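Local coordinates for protein TbpB (Actinobacillus pleuropneumoniae, PDB 3HOL) that probably binds host transferrin at the bacterial surface, as the lipoprotein part of a receptor that takes iron from it, at residues S125-S130 against L159-A164. Numbering follows the deposited sequence.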
ATOM      1  N   SER A 125      21.521  -0.701   1.158  1.00  7.04           N
ATOM      2  CA  SER A 125      22.230  -0.257   2.357  1.00  7.95           C
ATOM      3  C   SER A 125      21.310  -0.326   3.547  1.00  7.74           C
ATOM      4  O   SER A 125      20.149  -0.672   3.417  1.00  6.37           O
ATOM      5  CB  SER A 125      22.692   1.202   2.225  1.00  8.34           C
ATOM      6  OG  SER A 125      21.555   2.075   2.117  1.00  8.19           O
ATOM      7  N   TRP A 126      21.855  -0.026   4.720  1.00  7.65           N
ATOM      8  CA  TRP A 126      21.009   0.169   5.884  1.00  8.10           C
ATOM      9  C   TRP A 126      21.659   1.310   6.679  1.00  8.14           C
ATOM     10  O   TRP A 126      22.804   1.681   6.394  1.00  7.08           O
ATOM     11  CB  TRP A 126      20.831  -1.122   6.687  1.00  7.58           C
ATOM     12  CG  TRP A 126      22.109  -1.723   7.358  1.00  8.57           C
ATOM     13  CD1 TRP A 126      23.156  -2.383   6.731  1.00  9.48           C
ATOM     14  CD2 TRP A 126      22.399  -1.764   8.757  1.00  9.30           C
ATOM     15  NE1 TRP A 126      24.092  -2.791   7.671  1.00  9.23           N
ATOM     16  CE2 TRP A 126      23.649  -2.420   8.915  1.00  7.92           C
ATOM     17  CE3 TRP A 126      21.740  -1.275   9.897  1.00 11.66           C
ATOM     18  CZ2 TRP A 126      24.246  -2.606  10.157  1.00  9.99           C
ATOM     19  CZ3 TRP A 126      22.336  -1.469  11.154  1.00 13.00           C
ATOM     20  CH2 TRP A 126      23.589  -2.134  11.266  1.00 11.91           C
ATOM     21  N   ASP A 127      20.888   1.897   7.595  1.00  5.99           N
ATOM     22  CA  ASP A 127      21.297   3.014   8.422  1.00  5.90           C
ATOM     23  C   ASP A 127      20.589   2.828   9.762  1.00  6.96           C
ATOM     24  O   ASP A 127      19.662   2.009   9.858  1.00  6.70           O
ATOM     25  CB  ASP A 127      20.842   4.328   7.758  1.00  5.54           C
ATOM     26  CG  ASP A 127      21.764   4.729   6.605  1.00  6.43           C
ATOM     27  OD1 ASP A 127      22.899   5.115   6.909  1.00  6.62           O
ATOM     28  OD2 ASP A 127      21.325   4.653   5.423  1.00  6.12           O
ATOM     29  N   PHE A 128      20.990   3.592  10.777  1.00  7.45           N
ATOM     30  CA  PHE A 128      20.464   3.396  12.120  1.00  8.97           C
ATOM     31  C   PHE A 128      20.723   4.608  12.960  1.00  9.06           C
ATOM     32  O   PHE A 128      21.612   5.436  12.641  1.00  8.25           O
ATOM     33  CB  PHE A 128      21.120   2.180  12.849  1.00  9.22           C
ATOM     34  CG  PHE A 128      22.639   2.296  13.027  1.00 11.23           C
ATOM     35  CD1 PHE A 128      23.188   2.932  14.145  1.00 12.57           C
ATOM     36  CD2 PHE A 128      23.513   1.733  12.097  1.00  9.86           C
ATOM     37  CE1 PHE A 128      24.592   3.044  14.293  1.00 11.98           C
ATOM     38  CE2 PHE A 128      24.898   1.846  12.241  1.00 10.17           C
ATOM     39  CZ  PHE A 128      25.428   2.503  13.353  1.00 12.15           C
ATOM     40  N   THR A 129      19.968   4.683  14.060  1.00  7.79           N
ATOM     41  CA  THR A 129      20.384   5.531  15.190  1.00  8.54           C
ATOM     42  C   THR A 129      20.294   4.702  16.466  1.00  8.80           C
ATOM     43  O   THR A 129      19.352   3.909  16.616  1.00  7.43           O
ATOM     44  CB  THR A 129      19.586   6.877  15.327  1.00  8.77           C
ATOM     45  OG1 THR A 129      19.998   7.554  16.533  1.00 10.01           O
ATOM     46  CG2 THR A 129      18.015   6.668  15.374  1.00  7.41           C
ATOM     47  N   SER A 130      21.291   4.805  17.343  1.00  9.80           N
ATOM     48  CA  SER A 130      21.107   4.167  18.662  1.00 10.63           C
ATOM     49  C   SER A 130      20.258   5.061  19.569  1.00 11.03           C
ATOM     50  O   SER A 130      19.830   6.151  19.183  1.00 10.14           O
ATOM     51  CB  SER A 130      22.452   3.831  19.312  1.00 10.77           C
ATOM     52  OG  SER A 130      22.996   5.024  19.866  1.00  8.38           O
ATOM     53  N   LEU A 159      24.196   7.484  18.675  1.00  9.98           N
ATOM     54  CA  LEU A 159      25.078   7.223  17.553  1.00 10.20           C
ATOM     55  C   LEU A 159      24.289   6.968  16.263  1.00  9.57           C
ATOM     56  O   LEU A 159      23.390   6.113  16.255  1.00 10.59           O
ATOM     57  CB  LEU A 159      25.910   5.986  17.831  1.00  9.51           C
ATOM     58  CG  LEU A 159      26.769   5.420  16.677  1.00 11.47           C
ATOM     59  CD1 LEU A 159      27.848   6.421  16.237  1.00 10.41           C
ATOM     60  CD2 LEU A 159      27.429   4.130  17.107  1.00  7.72           C
ATOM     61  N   VAL A 160      24.655   7.660  15.178  1.00  7.60           N
ATOM     62  CA  VAL A 160      24.018   7.488  13.863  1.00  7.38           C
ATOM     63  C   VAL A 160      25.001   6.819  12.892  1.00  8.16           C
ATOM     64  O   VAL A 160      26.199   7.073  12.980  1.00  6.83           O
ATOM     65  CB  VAL A 160      23.579   8.840  13.271  1.00  6.16           C
ATOM     66  CG1 VAL A 160      22.606   8.652  12.091  1.00  8.30           C
ATOM     67  CG2 VAL A 160      22.838   9.691  14.353  1.00  7.65           C
ATOM     68  N   SER A 161      24.503   5.982  11.969  1.00  8.02           N
ATOM     69  CA  SER A 161      25.372   5.392  10.927  1.00  8.90           C
ATOM     70  C   SER A 161      26.182   6.495  10.198  1.00  8.78           C
ATOM     71  O   SER A 161      27.332   6.278   9.811  1.00  7.83           O
ATOM     72  CB  SER A 161      24.546   4.620   9.883  1.00  8.57           C
ATOM     73  OG  SER A 161      23.401   5.397   9.513  1.00  9.15           O
ATOM     74  N   GLY A 162      25.580   7.671  10.049  1.00  9.47           N
ATOM     75  CA  GLY A 162      26.230   8.807   9.386  1.00  9.48           C
ATOM     76  C   GLY A 162      27.356   9.435  10.190  1.00  9.90           C
ATOM     77  O   GLY A 162      28.132  10.238   9.670  1.00 10.53           O
ATOM     78  N   ASP A 163      27.498   9.028  11.448  1.00  9.59           N
ATOM     79  CA  ASP A 163      28.715   9.385  12.209  1.00 10.20           C
ATOM     80  C   ASP A 163      29.935   8.541  11.865  1.00 10.28           C
ATOM     81  O   ASP A 163      31.045   8.890  12.272  1.00  9.79           O
ATOM     82  CB  ASP A 163      28.445   9.314  13.737  1.00 10.21           C
ATOM     83  CG  ASP A 163      27.372  10.311  14.186  1.00 10.80           C
ATOM     84  OD1 ASP A 163      27.410  11.477  13.712  1.00 13.74           O
ATOM     85  OD2 ASP A 163      26.505   9.943  15.039  1.00 11.19           O
ATOM     86  N   ALA A 164      29.762   7.411  11.161  1.00  9.30           N
ATOM     87  CA  ALA A 164      30.871   6.453  11.048  1.00 10.43           C
ATOM     88  C   ALA A 164      31.840   6.888   9.930  1.00 11.75           C
ATOM     89  O   ALA A 164      31.403   7.383   8.887  1.00 11.88           O
ATOM     90  CB  ALA A 164      30.342   5.009  10.772  1.00  9.12           C
TER
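D127 receives the hydroxyl of S161 on OD1, with 2.7 Å between OD1 and OG, through the anti lone pair; its other oxygen, OD2, makes a salt bridge with K75. A carboxylate suits this place because it can serve a hydroxyl and an ammonium at once. The small S161 side chain is short enough for OG to accept a longer bond from F128 N (3.3 Å) as well. F128 CG sits between its backbone N and carbonyl carbon (chi1 60°), which brings the ring, also met edge-to-face by Y171 and F227, against the turn: S161 CB lies over one face, 4.0 Å from the centroid, and CE1 meets L159 CG at 4.0 Å. T129 lies opposite V160 in a single backbone bridge whose bonds come from flanking residues, S161 N to F128 O (3.0 Å) and S130 N to L159 O (2.7 Å). Threonine suits the site because OG1 gives a hydrogen bond to S130 O in the carbonyl plane. The short S130 side chain keeps OG close to the strand, where it accepts L159 N (3.0 Å). The chain then coils into a 3-10 turn at 161-163, and D163 OD2 reaches back to V160 N. The arrangement is an isolated beta bridge, by which a long loop docks on a strand of the N-lobe beta barrel.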